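Local structure of trehalose-6-phosphate phosphatase (Neosartorya fumigata, 5DXL) at residues A[19-24]-A[57-62]; A[188-193]-A[219-224]. The protein is a phosphatase of the HAD clan, built on a Rossmann-like core with a central, mostly parallel beta sheet. One frame throughout, in Å; residues are numbered along the deposited sequence.

Two contacts illustrate how a HAD core is assembled from successive chain returns. Starting from the N terminus, interaction 1 closes first: strand 21-25 leads through helix 45-56 to strand 60-65, which comes back parallel beside it. Well over a hundred residues later, interaction 2 closes a shorter loop, in which helix 190-199 and strand 211-216 are followed by the start of helix 222-229. The loops run in series, neither enclosing nor crossing the other. Space brings them together, since strand 211-216 pairs with the far side of strand 21-25 and Ile-65, at the end of strand 60-65, touches both Ile-193 and Met-224.

Interaction 1: A[19-24]-A[57-62]; sequences RKRLFM and DPRNAV
Arg-21 and Asn-60 begin the parallel pairing of strands 21-25 and 60-65, the two outer limbs of a right-handed beta-alpha-beta crossover in the Rossmann-like HAD core. The backbone ladder runs from Arg-21 N to Arg-59 O, from Ala-61 N back to Arg-21 O and on from Phe-23 N to Ala-61 O, the last 2.8 Å long. The Arg-21 side chain shows how such a ladder can be locked from one face. Its CB, CG and CD wrap round a single oxygen, Asn-60 OD1, with CB 3.3 Å and CD 3.2 Å from it. The turn at chi2 (84°) folds the chain back over that oxygen instead of sending it straight out. NE is hydrogen-bonded to Ala-18 O, three residues back along the chain, and Tyr-15 adds a cation-pi contact. At the tip NH1 donates to Asn-60 OD1 (2.8 Å, 152° at the hydrogen), arriving tilted from the amide's carbonyl plane; the same nitrogen forms a longer salt bridge with Asp-57 OD2, at 3.5 Å. NH2 sits above the centre of the Arg-59 guanidinium, 3.3 Å from Arg-59 CZ, the two flat groups being 36° apart. Two cations at this range are probably tolerated because Asp-57 serves both: Arg-59 holds its carboxylate side-on through NE and NH2, the latter 2.7 Å from Asp-57 OD2, while Asp-57 OD1 also takes Arg-59 N in an Asx turn. The amide nitrogen of Asn-60, ND2, is hydrogen-bonded to Leu-54 O of helix 45-56 and to Tyr-15 OH. Farther along the same face, Phe-23 lies near Val-62, and the edge of its ring meets Asn-60 OD1 in the ring plane, with CE2 3.6 Å from that oxygen.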
ATOM      1  N   ARG A  19      -2.377  23.090   6.994  1.00 21.20           N
ATOM      2  CA  ARG A  19      -3.088  23.665   5.863  1.00 21.94           C
ATOM      3  C   ARG A  19      -3.269  22.633   4.760  1.00 22.22           C
ATOM      4  O   ARG A  19      -4.233  22.693   3.997  1.00 22.23           O
ATOM      5  CB  ARG A  19      -2.347  24.895   5.330  1.00 27.75           C
ATOM      6  CG  ARG A  19      -2.304  26.048   6.328  1.00 38.94           C
ATOM      7  CD  ARG A  19      -1.521  27.236   5.790  1.00 43.40           C
ATOM      8  NE  ARG A  19      -0.201  26.839   5.306  1.00 46.61           N
ATOM      9  CZ  ARG A  19       0.853  26.629   6.089  1.00 47.67           C
ATOM     10  NH1 ARG A  19       0.748  26.774   7.404  1.00 48.95           N
ATOM     11  NH2 ARG A  19       2.014  26.267   5.556  1.00 47.62           N
ATOM     12  N   LYS A  20      -2.334  21.688   4.687  1.00 19.21           N
ATOM     13  CA  LYS A  20      -2.402  20.584   3.735  1.00 15.91           C
ATOM     14  C   LYS A  20      -2.248  19.265   4.483  1.00 16.75           C
ATOM     15  O   LYS A  20      -1.338  19.106   5.306  1.00 18.78           O
ATOM     16  CB  LYS A  20      -1.308  20.673   2.669  1.00 18.96           C
ATOM     17  CG  LYS A  20      -1.403  21.851   1.709  1.00 27.36           C
ATOM     18  CD  LYS A  20      -0.366  21.661   0.610  1.00 29.87           C
ATOM     19  CE  LYS A  20       0.064  22.978  -0.011  1.00 39.22           C
ATOM     20  NZ  LYS A  20       1.338  22.793  -0.759  1.00 42.27           N
ATOM     21  N   ARG A  21      -3.121  18.315   4.172  1.00 13.61           N
ATOM     22  CA  ARG A  21      -3.108  17.014   4.853  1.00 14.56           C
ATOM     23  C   ARG A  21      -3.000  15.889   3.842  1.00 12.85           C
ATOM     24  O   ARG A  21      -3.592  15.961   2.764  1.00 12.10           O
ATOM     25  CB  ARG A  21      -4.376  16.815   5.691  1.00 10.77           C
ATOM     26  CG  ARG A  21      -4.649  17.832   6.809  1.00 13.18           C
ATOM     27  CD  ARG A  21      -5.351  19.066   6.276  1.00 17.16           C
ATOM     28  NE  ARG A  21      -5.992  19.807   7.358  1.00 16.88           N
ATOM     29  CZ  ARG A  21      -7.297  19.839   7.589  1.00 15.06           C
ATOM     30  NH1 ARG A  21      -8.147  19.174   6.811  1.00 14.82           N
ATOM     31  NH2 ARG A  21      -7.754  20.561   8.604  1.00 19.07           N
ATOM     32  N   LEU A  22      -2.260  14.842   4.204  1.00 10.91           N
ATOM     33  CA  LEU A  22      -2.132  13.661   3.352  1.00 11.69           C
ATOM     34  C   LEU A  22      -2.552  12.425   4.126  1.00 10.27           C
ATOM     35  O   LEU A  22      -2.077  12.207   5.242  1.00 11.13           O
ATOM     36  CB  LEU A  22      -0.697  13.505   2.856  1.00 10.11           C
ATOM     37  CG  LEU A  22      -0.356  12.210   2.120  1.00 10.67           C
ATOM     38  CD1 LEU A  22      -1.128  12.082   0.806  1.00 12.69           C
ATOM     39  CD2 LEU A  22       1.145  12.143   1.863  1.00 13.43           C
ATOM     40  N   PHE A  23      -3.462  11.647   3.542  1.00  7.89           N
ATOM     41  CA  PHE A  23      -3.927  10.389   4.142  1.00  9.65           C
ATOM     42  C   PHE A  23      -3.608   9.222   3.222  1.00  7.35           C
ATOM     43  O   PHE A  23      -3.894   9.281   2.024  1.00  7.64           O
ATOM     44  CB  PHE A  23      -5.439  10.431   4.390  1.00  8.27           C
ATOM     45  CG  PHE A  23      -5.866  11.434   5.426  1.00  7.53           C
ATOM     46  CD1 PHE A  23      -6.053  11.051   6.740  1.00 10.27           C
ATOM     47  CD2 PHE A  23      -6.113  12.758   5.076  1.00 12.08           C
ATOM     48  CE1 PHE A  23      -6.459  11.971   7.698  1.00 12.90           C
ATOM     49  CE2 PHE A  23      -6.511  13.683   6.033  1.00 12.21           C
ATOM     50  CZ  PHE A  23      -6.699  13.292   7.335  1.00 13.33           C
HETATM   51  N   MSE A  24      -2.995   8.170   3.754  1.00  7.59           N
HETATM   52  CA  MSE A  24      -2.752   6.968   2.971  1.00  8.44           C
HETATM   53  C   MSE A  24      -3.254   5.770   3.770  1.00 10.12           C
HETATM   54  O   MSE A  24      -2.719   5.466   4.840  1.00 11.39           O
HETATM   55  CB  MSE A  24      -1.256   6.846   2.626  1.00  8.29           C
HETATM   56  CG  MSE A  24      -0.766   8.019   1.779  1.00  9.05           C
HETATM   57 SE   MSE A  24       1.146   7.987   1.302  1.00 23.39          SE
HETATM   58  CE  MSE A  24       1.930   8.181   3.058  1.00 19.97           C
ATOM     59  N   ASP A  57     -13.177  17.650   1.861  1.00 10.90           N
ATOM     60  CA  ASP A  57     -12.356  18.794   2.261  1.00 11.06           C
ATOM     61  C   ASP A  57     -11.122  18.873   1.370  1.00 14.37           C
ATOM     62  O   ASP A  57     -10.284  17.972   1.368  1.00 12.39           O
ATOM     63  CB  ASP A  57     -11.967  18.651   3.738  1.00 14.02           C
ATOM     64  CG  ASP A  57     -11.220  19.856   4.297  1.00 14.97           C
ATOM     65  OD1 ASP A  57     -10.555  20.603   3.551  1.00 14.85           O
ATOM     66  OD2 ASP A  57     -11.290  20.026   5.535  1.00 22.73           O
ATOM     67  N   PRO A  58     -10.985  19.960   0.610  1.00 11.77           N
ATOM     68  CA  PRO A  58      -9.899  20.032  -0.368  1.00 11.42           C
ATOM     69  C   PRO A  58      -8.520  20.203   0.263  1.00 13.54           C
ATOM     70  O   PRO A  58      -7.521  20.087  -0.448  1.00 16.50           O
ATOM     71  CB  PRO A  58     -10.280  21.264  -1.209  1.00 15.57           C
ATOM     72  CG  PRO A  58     -11.005  22.118  -0.255  1.00 14.49           C
ATOM     73  CD  PRO A  58     -11.829  21.169   0.582  1.00 13.33           C
ATOM     74  N   ARG A  59      -8.469  20.472   1.562  1.00 13.21           N
ATOM     75  CA  ARG A  59      -7.196  20.525   2.269  1.00 12.58           C
ATOM     76  C   ARG A  59      -6.627  19.116   2.404  1.00 12.18           C
ATOM     77  O   ARG A  59      -5.447  18.953   2.685  1.00 13.52           O
ATOM     78  CB  ARG A  59      -7.358  21.153   3.649  1.00 14.51           C
ATOM     79  CG  ARG A  59      -7.858  22.612   3.621  1.00 17.67           C
ATOM     80  CD  ARG A  59      -8.135  23.112   5.034  1.00 19.03           C
ATOM     81  NE  ARG A  59      -9.250  22.405   5.661  1.00 19.50           N
ATOM     82  CZ  ARG A  59      -9.670  22.592   6.911  1.00 16.43           C
ATOM     83  NH1 ARG A  59      -9.068  23.484   7.699  1.00 24.20           N
ATOM     84  NH2 ARG A  59     -10.705  21.896   7.368  1.00 19.92           N
ATOM     85  N   ASN A  60      -7.484  18.115   2.208  1.00 11.66           N
ATOM     86  CA  ASN A  60      -7.069  16.716   2.366  1.00 10.38           C
ATOM     87  C   ASN A  60      -6.787  16.054   1.026  1.00 12.26           C
ATOM     88  O   ASN A  60      -7.528  16.227   0.063  1.00 15.50           O
ATOM     89  CB  ASN A  60      -8.146  15.902   3.100  1.00  8.78           C
ATOM     90  CG  ASN A  60      -8.432  16.430   4.500  1.00 11.48           C
ATOM     91  OD1 ASN A  60      -7.575  17.047   5.127  1.00 12.68           O
ATOM     92  ND2 ASN A  60      -9.629  16.169   4.998  1.00 11.79           N
ATOM     93  N   ALA A  61      -5.710  15.281   0.969  1.00  9.24           N
ATOM     94  CA  ALA A  61      -5.483  14.383  -0.151  1.00 11.72           C
ATOM     95  C   ALA A  61      -5.634  12.980   0.418  1.00 10.73           C
ATOM     96  O   ALA A  61      -4.850  12.577   1.281  1.00 11.40           O
ATOM     97  CB  ALA A  61      -4.088  14.584  -0.768  1.00 12.08           C
ATOM     98  N   VAL A  62      -6.648  12.258  -0.040  1.00  8.91           N
ATOM     99  CA  VAL A  62      -6.997  10.981   0.575  1.00  7.74           C
ATOM    100  C   VAL A  62      -6.754   9.845  -0.406  1.00  8.12           C
ATOM    101  O   VAL A  62      -7.347   9.810  -1.492  1.00  9.30           O
ATOM    102  CB  VAL A  62      -8.477  10.970   1.043  1.00  8.65           C
ATOM    103  CG1 VAL A  62      -8.808   9.656   1.730  1.00  9.77           C
ATOM    104  CG2 VAL A  62      -8.751  12.144   1.991  1.00  9.81           C
TER

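Interaction 2: A[188-193]-A[219-224]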
ATOM      1  N   VAL A 188       5.743  -2.043  -7.239  1.00 16.63           N
ATOM      2  CA  VAL A 188       4.727  -2.804  -6.522  1.00 15.98           C
ATOM      3  C   VAL A 188       4.838  -2.585  -5.006  1.00 18.13           C
ATOM      4  O   VAL A 188       3.851  -2.677  -4.275  1.00 19.61           O
ATOM      5  CB  VAL A 188       4.849  -4.317  -6.854  1.00 21.04           C
ATOM      6  CG1 VAL A 188       4.017  -5.169  -5.906  1.00 24.69           C
ATOM      7  CG2 VAL A 188       4.453  -4.559  -8.301  1.00 20.60           C
ATOM      8  N   ASN A 189       6.047  -2.289  -4.545  0.50 15.74           N
ATOM      9  CA  ASN A 189       6.311  -2.067  -3.127  0.50 15.86           C
ATOM     10  C   ASN A 189       5.563  -0.833  -2.609  0.50 14.37           C
ATOM     11  O   ASN A 189       5.662   0.247  -3.190  0.50 14.11           O
ATOM     12  CB  ASN A 189       7.823  -1.925  -2.906  0.50 16.03           C
ATOM     13  CG  ASN A 189       8.203  -1.860  -1.442  0.50 13.85           C
ATOM     14  OD1 ASN A 189       8.024  -0.838  -0.790  0.50 14.57           O
ATOM     15  ND2 ASN A 189       8.748  -2.956  -0.923  0.50 19.32           N
ATOM     16  N   LYS A 190       4.808  -0.994  -1.519  1.00 14.60           N
ATOM     17  CA  LYS A 190       3.979   0.087  -1.000  1.00 16.16           C
ATOM     18  C   LYS A 190       4.781   1.283  -0.502  1.00 14.26           C
ATOM     19  O   LYS A 190       4.286   2.408  -0.474  1.00 15.68           O
ATOM     20  CB  LYS A 190       3.073  -0.427   0.123  1.00 21.29           C
ATOM     21  CG  LYS A 190       1.708  -0.821  -0.381  1.00 21.20           C
ATOM     22  CD  LYS A 190       0.726  -1.097   0.749  1.00 19.03           C
ATOM     23  CE  LYS A 190      -0.557  -1.654   0.176  1.00 22.23           C
ATOM     24  NZ  LYS A 190      -1.577  -1.931   1.205  1.00 15.97           N
ATOM     25  N   GLY A 191       6.029   1.031  -0.116  1.00 17.07           N
ATOM     26  CA  GLY A 191       6.907   2.113   0.284  1.00 18.00           C
ATOM     27  C   GLY A 191       7.255   2.981  -0.904  1.00 17.26           C
ATOM     28  O   GLY A 191       7.368   4.196  -0.803  1.00 17.81           O
ATOM     29  N   PHE A 192       7.433   2.332  -2.049  1.00 22.45           N
ATOM     30  CA  PHE A 192       7.703   3.041  -3.286  1.00 24.64           C
ATOM     31  C   PHE A 192       6.500   3.917  -3.559  1.00 22.23           C
ATOM     32  O   PHE A 192       6.602   5.126  -3.809  1.00 22.21           O
ATOM     33  CB  PHE A 192       7.964   2.044  -4.428  1.00 24.21           C
ATOM     34  CG  PHE A 192       8.292   2.685  -5.744  1.00 29.00           C
ATOM     35  CD1 PHE A 192       7.289   3.208  -6.550  1.00 25.42           C
ATOM     36  CD2 PHE A 192       9.603   2.743  -6.192  1.00 32.52           C
ATOM     37  CE1 PHE A 192       7.589   3.794  -7.770  1.00 28.06           C
ATOM     38  CE2 PHE A 192       9.910   3.324  -7.413  1.00 35.59           C
ATOM     39  CZ  PHE A 192       8.902   3.849  -8.201  1.00 30.76           C
ATOM     40  N   ILE A 193       5.332   3.295  -3.461  1.00 25.77           N
ATOM     41  CA  ILE A 193       4.087   4.008  -3.648  1.00 21.18           C
ATOM     42  C   ILE A 193       3.979   5.217  -2.702  1.00 24.15           C
ATOM     43  O   ILE A 193       3.762   6.329  -3.156  1.00 20.11           O
ATOM     44  CB  ILE A 193       2.884   3.043  -3.462  1.00 19.82           C
ATOM     45  CG1 ILE A 193       2.961   1.912  -4.511  1.00 19.83           C
ATOM     46  CG2 ILE A 193       1.566   3.813  -3.528  1.00 20.09           C
ATOM     47  CD1 ILE A 193       1.996   0.721  -4.261  1.00 19.09           C
ATOM     48  N   PHE A 219       2.091  -6.778   6.590  1.00 18.58           N
ATOM     49  CA  PHE A 219       3.530  -6.765   6.362  1.00 20.45           C
ATOM     50  C   PHE A 219       3.907  -5.800   5.240  1.00 14.82           C
ATOM     51  O   PHE A 219       4.919  -5.111   5.334  1.00 21.42           O
ATOM     52  CB  PHE A 219       4.010  -8.191   6.045  1.00 18.82           C
ATOM     53  CG  PHE A 219       5.495  -8.318   5.851  1.00 34.74           C
ATOM     54  CD1 PHE A 219       6.339  -8.470   6.939  1.00 38.00           C
ATOM     55  CD2 PHE A 219       6.045  -8.315   4.577  1.00 35.31           C
ATOM     56  CE1 PHE A 219       7.711  -8.600   6.763  1.00 40.58           C
ATOM     57  CE2 PHE A 219       7.417  -8.442   4.395  1.00 37.90           C
ATOM     58  CZ  PHE A 219       8.247  -8.585   5.490  1.00 38.62           C
ATOM     59  N   THR A 220       3.084  -5.735   4.198  1.00 16.66           N
ATOM     60  CA  THR A 220       3.342  -4.840   3.076  1.00 18.91           C
ATOM     61  C   THR A 220       3.171  -3.375   3.481  1.00 20.81           C
ATOM     62  O   THR A 220       3.854  -2.488   2.962  1.00 20.29           O
ATOM     63  CB  THR A 220       2.416  -5.149   1.861  1.00 24.05           C
ATOM     64  OG1 THR A 220       1.185  -4.417   1.959  1.00 30.57           O
ATOM     65  CG2 THR A 220       2.122  -6.636   1.782  1.00 28.37           C
ATOM     66  N   ASP A 221       2.258  -3.120   4.410  1.00 13.94           N
ATOM     67  CA  ASP A 221       2.023  -1.768   4.878  1.00 13.71           C
ATOM     68  C   ASP A 221       3.204  -1.217   5.667  1.00 11.58           C
ATOM     69  O   ASP A 221       3.391  -0.004   5.735  1.00 11.63           O
ATOM     70  CB  ASP A 221       0.756  -1.729   5.729  1.00 12.26           C
ATOM     71  CG  ASP A 221      -0.483  -1.964   4.908  1.00 12.91           C
ATOM     72  OD1 ASP A 221      -0.489  -1.569   3.725  1.00 14.28           O
ATOM     73  OD2 ASP A 221      -1.448  -2.530   5.455  1.00 11.13           O
ATOM     74  N   GLU A 222       3.989  -2.111   6.253  1.00 13.31           N
ATOM     75  CA  GLU A 222       5.212  -1.727   6.956  1.00 11.23           C
ATOM     76  C   GLU A 222       6.137  -0.893   6.069  1.00 13.66           C
ATOM     77  O   GLU A 222       6.834  -0.002   6.550  1.00 13.32           O
ATOM     78  CB  GLU A 222       5.941  -2.971   7.474  1.00 12.17           C
ATOM     79  CG  GLU A 222       5.186  -3.689   8.592  1.00 14.09           C
ATOM     80  CD  GLU A 222       5.186  -2.892   9.887  1.00 17.90           C
ATOM     81  OE1 GLU A 222       6.247  -2.339  10.245  1.00 17.34           O
ATOM     82  OE2 GLU A 222       4.124  -2.806  10.538  1.00 14.40           O
ATOM     83  N   ASP A 223       6.118  -1.156   4.765  1.00 12.57           N
ATOM     84  CA  ASP A 223       7.004  -0.430   3.856  1.00 15.85           C
ATOM     85  C   ASP A 223       6.577   1.037   3.713  1.00 13.59           C
ATOM     86  O   ASP A 223       7.416   1.909   3.480  1.00 13.92           O
ATOM     87  CB  ASP A 223       7.058  -1.128   2.490  1.00 14.97           C
ATOM     88  CG  ASP A 223       7.875  -2.427   2.526  1.00 25.03           C
ATOM     89  OD1 ASP A 223       8.852  -2.513   3.311  1.00 27.07           O
ATOM     90  OD2 ASP A 223       7.537  -3.362   1.765  1.00 31.02           O
HETATM   91  N   MSE A 224       5.280   1.321   3.871  1.00 10.76           N
HETATM   92  CA  MSE A 224       4.808   2.709   3.900  1.00 10.99           C
HETATM   93  C   MSE A 224       5.399   3.432   5.106  1.00 11.37           C
HETATM   94  O   MSE A 224       5.850   4.572   4.984  1.00 11.89           O
HETATM   95  CB  MSE A 224       3.277   2.786   3.954  1.00 12.99           C
HETATM   96  CG  MSE A 224       2.600   2.198   2.732  1.00 12.48           C
HETATM   97 SE   MSE A 224       0.729   2.734   2.583  1.00 17.10          SE
HETATM   98  CE  MSE A 224       0.016   1.795   4.155  1.00 11.69           C
TER
HETATM   99  O   HOH W   1       5.164  -3.230   0.353  1.00 23.98           O
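Lys-190 and Asp-223 carry most of this contact between the N-terminal part of helix 190-199 and the region leading into helix 222-229, the latter within the sequence DDFTDED, the acidic motif IV region of HAD proteins. Extended beyond CG, Lys-190 runs alongside Asp-221, pointing the same way, and its CD passes Thr-220 OG1, which is hydrogen-bonded to Asp-218 OD1. Its NZ ends 2.8 Å from Asp-221 OD1, on the syn lone pair, in a salt bridge; Asp-26 OD1 and Ile-65 O are further partners of NZ. Nearer the backbone, Lys-190 CB lies 3.7 Å from Met-224 CG. Asp-223 points toward the N-terminal end of helix 190-199. A water bridges its OD2 (2.8 Å from the water oxygen) to Lys-190 N and Thr-220 O, while Asp-223 OD1 pairs with Arg-226. In the conformer given, one of two, Asn-189 at the N-cap takes Gly-191 N on OD1 and makes a weak, doubtful bond from ND2 to Asp-223 OD2. With no side chain between, Gly-191 CA comes within 3.2 Å of Asp-223 O. The chemistry implies that one lysine ties three parts of the core together, joining Asp-221 to the ends of strands 21-25 and 60-65 through Asp-26 and Ile-65.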